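Tailspike protein (Acinetobacter phage vB_ApiP_P1, PDB 6E1R) is a trimeric phage tailspike and hydrolase that probably binds and cleaves a surface polysaccharide of its Acinetobacter host. Local coordinates at residues V64-N68 / G69-Q73; F51-S55 / T56-I60; G535-A538 / G539-M543. All coordinates share one frame; numbering follows the deposited sequence.

Contact 1: V64-N68 / G69-Q73; sequences VTVIN and GWVKQ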
ATOM      1  N   VAL A  64      39.028   9.463 -26.082  1.00 56.96           N
ATOM      2  CA  VAL A  64      38.678   9.056 -24.727  1.00 54.44           C
ATOM      3  C   VAL A  64      39.632   7.970 -24.247  1.00 48.72           C
ATOM      4  O   VAL A  64      40.488   8.215 -23.390  1.00 49.91           O
ATOM      5  CB  VAL A  64      37.218   8.570 -24.647  1.00 54.49           C
ATOM      6  CG1 VAL A  64      36.880   8.139 -23.228  1.00 53.49           C
ATOM      7  CG2 VAL A  64      36.263   9.655 -25.115  1.00 51.15           C
ATOM      8  N   THR A  65      39.482   6.759 -24.787  1.00 49.18           N
ATOM      9  CA  THR A  65      40.253   5.623 -24.294  1.00 49.03           C
ATOM     10  C   THR A  65      41.650   5.568 -24.905  1.00 53.44           C
ATOM     11  O   THR A  65      42.625   5.310 -24.192  1.00 56.33           O
ATOM     12  CB  THR A  65      39.501   4.318 -24.561  1.00 49.88           C
ATOM     13  OG1 THR A  65      39.144   4.241 -25.946  1.00 50.90           O
ATOM     14  CG2 THR A  65      38.242   4.245 -23.707  1.00 49.92           C
ATOM     15  N   VAL A  66      41.771   5.804 -26.209  1.00 49.95           N
ATOM     16  CA  VAL A  66      43.051   5.764 -26.909  1.00 50.55           C
ATOM     17  C   VAL A  66      43.258   7.098 -27.611  1.00 53.46           C
ATOM     18  O   VAL A  66      42.388   7.551 -28.364  1.00 56.79           O
ATOM     19  CB  VAL A  66      43.124   4.601 -27.916  1.00 51.67           C
ATOM     20  CG1 VAL A  66      44.513   3.984 -27.912  1.00 60.11           C
ATOM     21  CG2 VAL A  66      42.076   3.550 -27.595  1.00 51.88           C
ATOM     22  N   ILE A  67      44.409   7.723 -27.364  1.00 50.93           N
ATOM     23  CA  ILE A  67      44.741   9.033 -27.925  1.00 54.84           C
ATOM     24  C   ILE A  67      46.126   8.908 -28.559  1.00 58.68           C
ATOM     25  O   ILE A  67      47.151   9.062 -27.885  1.00 56.80           O
ATOM     26  CB  ILE A  67      44.706  10.148 -26.876  1.00 55.76           C
ATOM     27  CG1 ILE A  67      43.293  10.283 -26.298  1.00 57.05           C
ATOM     28  CG2 ILE A  67      45.141  11.471 -27.484  1.00 56.02           C
ATOM     29  CD1 ILE A  67      43.189  11.262 -25.153  1.00 54.31           C
ATOM     30  N   ASN A  68      46.160   8.623 -29.862  1.00 58.85           N
ATOM     31  CA  ASN A  68      47.404   8.486 -30.628  1.00 59.75           C
ATOM     32  C   ASN A  68      48.375   7.512 -29.959  1.00 57.83           C
ATOM     33  O   ASN A  68      49.563   7.793 -29.791  1.00 56.53           O
ATOM     34  CB  ASN A  68      48.060   9.847 -30.859  1.00 60.02           C
ATOM     35  CG  ASN A  68      47.385  10.639 -31.963  1.00 59.35           C
ATOM     36  OD1 ASN A  68      46.717  10.074 -32.829  1.00 56.75           O
ATOM     37  ND2 ASN A  68      47.561  11.954 -31.942  1.00 57.27           N
ATOM     38  N   GLY A  69      47.851   6.350 -29.577  1.00 60.24           N
ATOM     39  CA  GLY A  69      48.635   5.290 -28.987  1.00 60.08           C
ATOM     40  C   GLY A  69      48.590   5.232 -27.476  1.00 58.34           C
ATOM     41  O   GLY A  69      48.941   4.196 -26.900  1.00 55.19           O
ATOM     42  N   TRP A  70      48.171   6.310 -26.820  1.00 55.94           N
ATOM     43  CA  TRP A  70      48.093   6.352 -25.366  1.00 52.95           C
ATOM     44  C   TRP A  70      46.729   5.830 -24.934  1.00 51.59           C
ATOM     45  O   TRP A  70      45.701   6.462 -25.202  1.00 50.73           O
ATOM     46  CB  TRP A  70      48.342   7.769 -24.859  1.00 58.86           C
ATOM     47  CG  TRP A  70      49.710   8.252 -25.204  1.00 59.02           C
ATOM     48  CD1 TRP A  70      50.058   9.080 -26.231  1.00 57.62           C
ATOM     49  CD2 TRP A  70      50.928   7.905 -24.537  1.00 60.28           C
ATOM     50  NE1 TRP A  70      51.418   9.282 -26.234  1.00 60.71           N
ATOM     51  CE2 TRP A  70      51.974   8.571 -25.203  1.00 62.76           C
ATOM     52  CE3 TRP A  70      51.234   7.103 -23.434  1.00 61.07           C
ATOM     53  CZ2 TRP A  70      53.302   8.455 -24.806  1.00 69.78           C
ATOM     54  CZ3 TRP A  70      52.552   6.993 -23.038  1.00 66.45           C
ATOM     55  CH2 TRP A  70      53.571   7.665 -23.723  1.00 73.07           C
ATOM     56  N   VAL A  71      46.720   4.684 -24.260  1.00 52.97           N
ATOM     57  CA  VAL A  71      45.481   4.047 -23.830  1.00 57.70           C
ATOM     58  C   VAL A  71      45.164   4.478 -22.406  1.00 56.53           C
ATOM     59  O   VAL A  71      46.040   4.473 -21.531  1.00 54.26           O
ATOM     60  CB  VAL A  71      45.573   2.515 -23.939  1.00 61.13           C
ATOM     61  CG1 VAL A  71      44.298   1.958 -24.548  1.00 66.58           C
ATOM     62  CG2 VAL A  71      46.760   2.108 -24.791  1.00 60.67           C
ATOM     63  N   LYS A  72      43.908   4.857 -22.179  1.00 55.65           N
ATOM     64  CA  LYS A  72      43.456   5.257 -20.854  1.00 50.71           C
ATOM     65  C   LYS A  72      43.556   4.084 -19.888  1.00 49.16           C
ATOM     66  O   LYS A  72      43.118   2.972 -20.195  1.00 49.61           O
ATOM     67  CB  LYS A  72      42.016   5.766 -20.937  1.00 49.83           C
ATOM     68  CG  LYS A  72      41.519   6.487 -19.700  1.00 53.75           C
ATOM     69  CD  LYS A  72      40.076   6.933 -19.884  1.00 56.43           C
ATOM     70  CE  LYS A  72      39.600   7.781 -18.716  1.00 57.61           C
ATOM     71  NZ  LYS A  72      40.455   8.983 -18.521  1.00 58.72           N
ATOM     72  N   GLN A  73      44.147   4.332 -18.720  1.00 49.44           N
ATOM     73  CA  GLN A  73      44.389   3.278 -17.742  1.00 57.37           C
ATOM     74  C   GLN A  73      43.297   3.164 -16.684  1.00 57.02           C
ATOM     75  O   GLN A  73      43.297   2.185 -15.931  1.00 60.16           O
ATOM     76  CB  GLN A  73      45.740   3.497 -17.052  1.00 58.32           C
ATOM     77  CG  GLN A  73      46.936   3.385 -17.986  1.00 52.61           C
ATOM     78  CD  GLN A  73      47.053   2.015 -18.624  1.00 55.24           C
ATOM     79  OE1 GLN A  73      47.471   1.051 -17.981  1.00 57.79           O
ATOM     80  NE2 GLN A  73      46.683   1.920 -19.897  1.00 53.01           N
TER

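Contact 2: F51-S55 / T56-I60; sequences FKYDS and TQALI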
ATOM      1  N   PHE A  51      48.148   7.045 -18.698  1.00 63.50           N
ATOM      2  CA  PHE A  51      48.086   6.504 -20.046  1.00 59.88           C
ATOM      3  C   PHE A  51      49.311   5.645 -20.313  1.00 59.96           C
ATOM      4  O   PHE A  51      50.436   6.028 -19.977  1.00 63.58           O
ATOM      5  CB  PHE A  51      47.989   7.616 -21.099  1.00 55.86           C
ATOM      6  CG  PHE A  51      46.646   8.284 -21.152  1.00 52.56           C
ATOM      7  CD1 PHE A  51      46.323   9.293 -20.259  1.00 53.09           C
ATOM      8  CD2 PHE A  51      45.700   7.899 -22.089  1.00 53.56           C
ATOM      9  CE1 PHE A  51      45.085   9.908 -20.302  1.00 55.08           C
ATOM     10  CE2 PHE A  51      44.458   8.511 -22.138  1.00 54.52           C
ATOM     11  CZ  PHE A  51      44.152   9.517 -21.243  1.00 48.74           C
ATOM     12  N   LYS A  52      49.084   4.486 -20.920  1.00 59.19           N
ATOM     13  CA  LYS A  52      50.145   3.586 -21.340  1.00 59.91           C
ATOM     14  C   LYS A  52      50.186   3.563 -22.860  1.00 59.98           C
ATOM     15  O   LYS A  52      49.140   3.551 -23.515  1.00 58.89           O
ATOM     16  CB  LYS A  52      49.922   2.173 -20.796  1.00 56.87           C
ATOM     17  CG  LYS A  52      51.034   1.191 -21.126  1.00 62.55           C
ATOM     18  CD  LYS A  52      50.765  -0.175 -20.516  1.00 65.22           C
ATOM     19  CE  LYS A  52      50.865  -0.136 -18.999  1.00 74.70           C
ATOM     20  NZ  LYS A  52      50.574  -1.464 -18.391  1.00 83.42           N
ATOM     21  N   TYR A  53      51.389   3.575 -23.420  1.00 59.30           N
ATOM     22  CA  TYR A  53      51.537   3.647 -24.865  1.00 58.53           C
ATOM     23  C   TYR A  53      51.423   2.264 -25.490  1.00 62.09           C
ATOM     24  O   TYR A  53      51.892   1.268 -24.929  1.00 65.39           O
ATOM     25  CB  TYR A  53      52.874   4.280 -25.240  1.00 64.20           C
ATOM     26  CG  TYR A  53      52.992   4.625 -26.707  1.00 62.92           C
ATOM     27  CD1 TYR A  53      53.663   3.787 -27.586  1.00 62.84           C
ATOM     28  CD2 TYR A  53      52.416   5.782 -27.216  1.00 60.29           C
ATOM     29  CE1 TYR A  53      53.769   4.094 -28.928  1.00 63.36           C
ATOM     30  CE2 TYR A  53      52.519   6.099 -28.556  1.00 61.79           C
ATOM     31  CZ  TYR A  53      53.195   5.252 -29.408  1.00 62.07           C
ATOM     32  OH  TYR A  53      53.299   5.562 -30.743  1.00 62.85           O
ATOM     33  N   ASP A  54      50.797   2.210 -26.663  1.00 62.11           N
ATOM     34  CA  ASP A  54      50.626   0.977 -27.423  1.00 64.65           C
ATOM     35  C   ASP A  54      50.972   1.287 -28.872  1.00 69.07           C
ATOM     36  O   ASP A  54      50.238   2.016 -29.547  1.00 69.40           O
ATOM     37  CB  ASP A  54      49.197   0.445 -27.300  1.00 67.21           C
ATOM     38  CG  ASP A  54      49.061  -0.992 -27.774  1.00 76.57           C
ATOM     39  OD1 ASP A  54      49.747  -1.376 -28.744  1.00 79.85           O
ATOM     40  OD2 ASP A  54      48.257  -1.738 -27.176  1.00 79.39           O
ATOM     41  N   SER A  55      52.087   0.728 -29.351  1.00 68.21           N
ATOM     42  CA  SER A  55      52.526   0.998 -30.715  1.00 68.09           C
ATOM     43  C   SER A  55      51.579   0.413 -31.754  1.00 67.20           C
ATOM     44  O   SER A  55      51.557   0.894 -32.891  1.00 64.42           O
ATOM     45  CB  SER A  55      53.938   0.453 -30.935  1.00 70.17           C
ATOM     46  OG  SER A  55      53.992  -0.943 -30.697  1.00 68.65           O
ATOM     47  N   THR A  56      50.802  -0.612 -31.392  1.00 63.79           N
ATOM     48  CA  THR A  56      49.859  -1.189 -32.342  1.00 67.70           C
ATOM     49  C   THR A  56      48.734  -0.217 -32.675  1.00 65.12           C
ATOM     50  O   THR A  56      48.177  -0.269 -33.777  1.00 67.30           O
ATOM     51  CB  THR A  56      49.281  -2.493 -31.789  1.00 66.81           C
ATOM     52  OG1 THR A  56      48.574  -2.227 -30.571  1.00 64.95           O
ATOM     53  CG2 THR A  56      50.393  -3.494 -31.513  1.00 67.09           C
ATOM     54  N   GLN A  57      48.389   0.671 -31.746  1.00 60.52           N
ATOM     55  CA  GLN A  57      47.319   1.644 -31.921  1.00 62.63           C
ATOM     56  C   GLN A  57      47.861   3.068 -31.915  1.00 62.63           C
ATOM     57  O   GLN A  57      47.208   3.996 -31.439  1.00 63.22           O
ATOM     58  CB  GLN A  57      46.253   1.478 -30.841  1.00 64.04           C
ATOM     59  CG  GLN A  57      45.703   0.072 -30.726  1.00 66.56           C
ATOM     60  CD  GLN A  57      44.697  -0.058 -29.605  1.00 66.13           C
ATOM     61  OE1 GLN A  57      43.731   0.701 -29.533  1.00 69.11           O
ATOM     62  NE2 GLN A  57      44.924  -1.017 -28.716  1.00 66.62           N
ATOM     63  N   ALA A  58      49.066   3.257 -32.459  1.00 63.18           N
ATOM     64  CA  ALA A  58      49.689   4.578 -32.437  1.00 65.02           C
ATOM     65  C   ALA A  58      48.899   5.590 -33.255  1.00 63.24           C
ATOM     66  O   ALA A  58      48.894   6.782 -32.925  1.00 58.31           O
ATOM     67  CB  ALA A  58      51.126   4.491 -32.952  1.00 61.50           C
ATOM     68  N   LEU A  59      48.227   5.143 -34.310  1.00 64.30           N
ATOM     69  CA  LEU A  59      47.444   6.025 -35.161  1.00 66.39           C
ATOM     70  C   LEU A  59      45.981   6.119 -34.735  1.00 74.62           C
ATOM     71  O   LEU A  59      45.209   6.840 -35.375  1.00 77.62           O
ATOM     72  CB  LEU A  59      47.538   5.556 -36.615  1.00 67.54           C
ATOM     73  CG  LEU A  59      48.929   5.677 -37.245  1.00 70.07           C
ATOM     74  CD1 LEU A  59      48.915   5.236 -38.704  1.00 71.51           C
ATOM     75  CD2 LEU A  59      49.470   7.091 -37.106  1.00 68.08           C
ATOM     76  N   ILE A  60      45.588   5.417 -33.675  1.00 75.07           N
ATOM     77  CA  ILE A  60      44.214   5.431 -33.183  1.00 72.35           C
ATOM     78  C   ILE A  60      44.057   6.564 -32.178  1.00 69.63           C
ATOM     79  O   ILE A  60      44.869   6.703 -31.256  1.00 66.40           O
ATOM     80  CB  ILE A  60      43.846   4.078 -32.551  1.00 70.01           C
ATOM     81  CG1 ILE A  60      43.835   2.989 -33.621  1.00 70.91           C
ATOM     82  CG2 ILE A  60      42.497   4.160 -31.850  1.00 63.99           C
ATOM     83  CD1 ILE A  60      42.872   3.270 -34.741  1.00 72.83           C
TER

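Contact 3: G535-A538 / G539-M543; sequences GSTA and GRFAM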
ATOM      1  N   GLY A 535     -66.030   2.967  -4.813  1.00 42.92           N
ATOM      2  CA  GLY A 535     -66.888   4.122  -4.601  1.00 39.27           C
ATOM      3  C   GLY A 535     -66.684   5.169  -5.676  1.00 37.93           C
ATOM      4  O   GLY A 535     -66.754   4.883  -6.877  1.00 37.05           O
ATOM      5  N   SER A 536     -66.424   6.402  -5.245  1.00 40.34           N
ATOM      6  CA  SER A 536     -66.242   7.524  -6.153  1.00 41.96           C
ATOM      7  C   SER A 536     -64.790   7.726  -6.561  1.00 44.21           C
ATOM      8  O   SER A 536     -64.495   8.689  -7.276  1.00 47.32           O
ATOM      9  CB  SER A 536     -66.777   8.810  -5.515  1.00 46.19           C
ATOM     10  OG  SER A 536     -68.130   8.660  -5.120  1.00 52.08           O
ATOM     11  N   THR A 537     -63.889   6.843  -6.134  1.00 42.52           N
ATOM     12  CA  THR A 537     -62.463   7.026  -6.372  1.00 38.66           C
ATOM     13  C   THR A 537     -62.162   7.097  -7.864  1.00 36.56           C
ATOM     14  O   THR A 537     -62.541   6.206  -8.632  1.00 34.85           O
ATOM     15  CB  THR A 537     -61.671   5.887  -5.728  1.00 38.96           C
ATOM     16  OG1 THR A 537     -61.762   5.985  -4.301  1.00 40.40           O
ATOM     17  CG2 THR A 537     -60.208   5.938  -6.151  1.00 34.78           C
ATOM     18  N   ALA A 538     -61.475   8.163  -8.272  1.00 38.37           N
ATOM     19  CA  ALA A 538     -61.077   8.342  -9.660  1.00 41.73           C
ATOM     20  C   ALA A 538     -59.976   9.390  -9.725  1.00 42.21           C
ATOM     21  O   ALA A 538     -60.016  10.387  -8.997  1.00 41.27           O
ATOM     22  CB  ALA A 538     -62.265   8.762 -10.535  1.00 32.18           C
ATOM     23  N   GLY A 539     -58.997   9.158 -10.599  1.00 40.58           N
ATOM     24  CA  GLY A 539     -57.899  10.073 -10.807  1.00 44.05           C
ATOM     25  C   GLY A 539     -56.576   9.340 -10.794  1.00 42.58           C
ATOM     26  O   GLY A 539     -56.520   8.114 -10.939  1.00 45.11           O
ATOM     27  N   ARG A 540     -55.502  10.101 -10.612  1.00 45.53           N
ATOM     28  CA  ARG A 540     -54.147   9.566 -10.624  1.00 40.91           C
ATOM     29  C   ARG A 540     -53.682   9.280  -9.203  1.00 42.19           C
ATOM     30  O   ARG A 540     -53.738  10.158  -8.336  1.00 46.78           O
ATOM     31  CB  ARG A 540     -53.184  10.532 -11.316  1.00 37.62           C
ATOM     32  CG  ARG A 540     -51.725  10.128 -11.201  1.00 39.59           C
ATOM     33  CD  ARG A 540     -50.892  10.800 -12.273  1.00 35.83           C
ATOM     34  NE  ARG A 540     -51.269  10.318 -13.598  1.00 38.95           N
ATOM     35  CZ  ARG A 540     -50.665  10.668 -14.728  1.00 43.59           C
ATOM     36  NH1 ARG A 540     -49.642  11.511 -14.702  1.00 50.35           N
ATOM     37  NH2 ARG A 540     -51.085  10.172 -15.883  1.00 40.54           N
ATOM     38  N   PHE A 541     -53.220   8.054  -8.974  1.00 38.08           N
ATOM     39  CA  PHE A 541     -52.760   7.608  -7.669  1.00 40.09           C
ATOM     40  C   PHE A 541     -51.391   6.954  -7.811  1.00 43.80           C
ATOM     41  O   PHE A 541     -50.912   6.692  -8.918  1.00 47.63           O
ATOM     42  CB  PHE A 541     -53.760   6.634  -7.028  1.00 38.35           C
ATOM     43  CG  PHE A 541     -55.108   7.243  -6.754  1.00 40.76           C
ATOM     44  CD1 PHE A 541     -56.069   7.314  -7.750  1.00 38.68           C
ATOM     45  CD2 PHE A 541     -55.415   7.739  -5.497  1.00 39.68           C
ATOM     46  CE1 PHE A 541     -57.307   7.875  -7.500  1.00 37.29           C
ATOM     47  CE2 PHE A 541     -56.652   8.300  -5.240  1.00 38.79           C
ATOM     48  CZ  PHE A 541     -57.599   8.368  -6.243  1.00 37.99           C
ATOM     49  N   ALA A 542     -50.756   6.697  -6.669  1.00 38.18           N
ATOM     50  CA  ALA A 542     -49.442   6.068  -6.639  1.00 37.24           C
ATOM     51  C   ALA A 542     -49.366   5.119  -5.455  1.00 37.97           C
ATOM     52  O   ALA A 542     -49.716   5.494  -4.332  1.00 40.20           O
ATOM     53  CB  ALA A 542     -48.327   7.116  -6.552  1.00 38.89           C
HETATM   54  N   MSE A 543     -48.907   3.897  -5.707  1.00 36.15           N
HETATM   55  CA  MSE A 543     -48.787   2.892  -4.658  1.00 38.17           C
HETATM   56  C   MSE A 543     -47.336   2.650  -4.258  1.00 45.64           C
HETATM   57  O   MSE A 543     -46.417   2.833  -5.059  1.00 49.93           O
HETATM   58  CB  MSE A 543     -49.418   1.567  -5.101  1.00 41.41           C
HETATM   59  CG  MSE A 543     -50.934   1.508  -4.997  1.00 54.12           C
HETATM   60 SE   MSE A 543     -51.855   2.678  -6.254  1.00 67.45          SE
HETATM   61  CE  MSE A 543     -53.603   1.824  -6.228  1.00 67.86           C
TER

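Contact 1: V64-N68 / G69-Q73
I67 and W70 exchange both of their backbone polar groups: I67 N donates to W70 O at 2.8 Å, and W70 N returns a bond to I67 O at 3.1 Å, both fairly straight. K72 N also points at T65 O, though the very short separation modelled there is doubtful at this resolution. Between these rungs, V66 and V71 form the non-hydrogen-bonded pair, where V66 CA lies 3.2 Å from W70 O in a CA-H...O contact. Their side chains run alongside each other in the same direction, and the nearest branches, V66 CG1 and V71 CG1, are 3.9 Å apart. On the other face, the W70 indole presents its edge to I67 O, which lies near the ring plane, 3.3 Å from CD1. The first torsion of W70, with CG beside its backbone N (chi1 -63°), turns that edge toward the carbonyl of I67, while NE1 is bonded to L27 O. I67 sends its end away from W70, onto helix 21-25. N68 and G69 occupy the two central positions with positive phi, 52° for N68, so the bend is a type I' turn. Such a tight turn is characteristic of an antiparallel beta hairpin.

Contact 2: F51-S55 / T56-I60
D54 and T56 are joined by an Asx turn, in which a carboxylate oxygen bonds to the backbone N-H two residues further on. T56 N reaches D54 OD1 at 3.0 Å, on the anti side of the carboxylate and 22° out of its plane. D54 holds CG anti to its backbone N (chi1 -166°), which swings the carboxylate over the start of the bend. The two side chains cross obliquely, and T56 OG1 is also directed at OD1, in a bond whose modelled length is too short to trust. The backbone of D54 tightens the bend: its O accepts Q57 N at 3.2 Å. Q57 stretches out beyond CG and runs across D54, bringing NE2 to 3.7 Å from OD2, too far for a hydrogen bond; the amide and carboxylate planes stand 56° apart. A weak 3.5 Å bond from A58 N to S55 O follows, then a type I turn from Q57 to I60. The bend leads out of strand 49-53, an inner strand of the N-terminal sheet, into a solvent-exposed loop. Y53, whose ring also meets W70 edge-to-face, reaches over the bend, its OH 3.3 Å from A58 CB.

Contact 3: G535-A538 / G539-M543
From T537 to F541 the chain is largely extended as the loop passes into strand 539-548. A538 is stretched, with phi -163°, and G539 then adopts phi 132°, a region in which a CB would run into the carbonyl O of A538, so glycine suits it. This joint leads into the strand, where G539 pairs through its backbone with F443 and F541 with R441. Four residues before F541, T537 brings its methyl at an angle to the far end of the phenyl ring, with CG2 3.6 Å from F541 CZ. The two branches of T537 point to different partners: CG2, anti to the backbone N, goes to the ring, while OG1 turns to H516 O, with V534 O as a second acceptor for its one proton. F541 keeps CG anti to its carbonyl carbon (chi1 -63°), which directs the ring back along the incoming chain. There its edge meets A538, whose carbonyl C is near the ring plane and 3.8 Å from CE1. F519 and F474 pack against F541 edge-to-face. Strand 528-533 belongs to the four-stranded antiparallel sheet and strand 539-548 to the five-stranded one, so the link passes between sheets, consistent with a beta-sandwich-like C-terminal domain.

How the contacts relate
Followed from the N terminus, the three contacts come in series, and none nests in or crosses another. Contact 2 is met first and closes the bend that ends strand 49-53. Contact 1 then closes the hairpin of strands 66-67 and 70-72, and its second strand returns beside strand 49-53. The pairing rests on two probable hydrogen bonds, G69 O to D54 N at 2.7 Å and V71 N to K52 O at 2.8 Å, so both contacts belong to one N-terminal sheet. The parallel beta-helical strands follow. Contact 3 lies on the opposite side of the chain's centre, its centre 104 Å from that of contact 1, and links two antiparallel sheets near the C terminus.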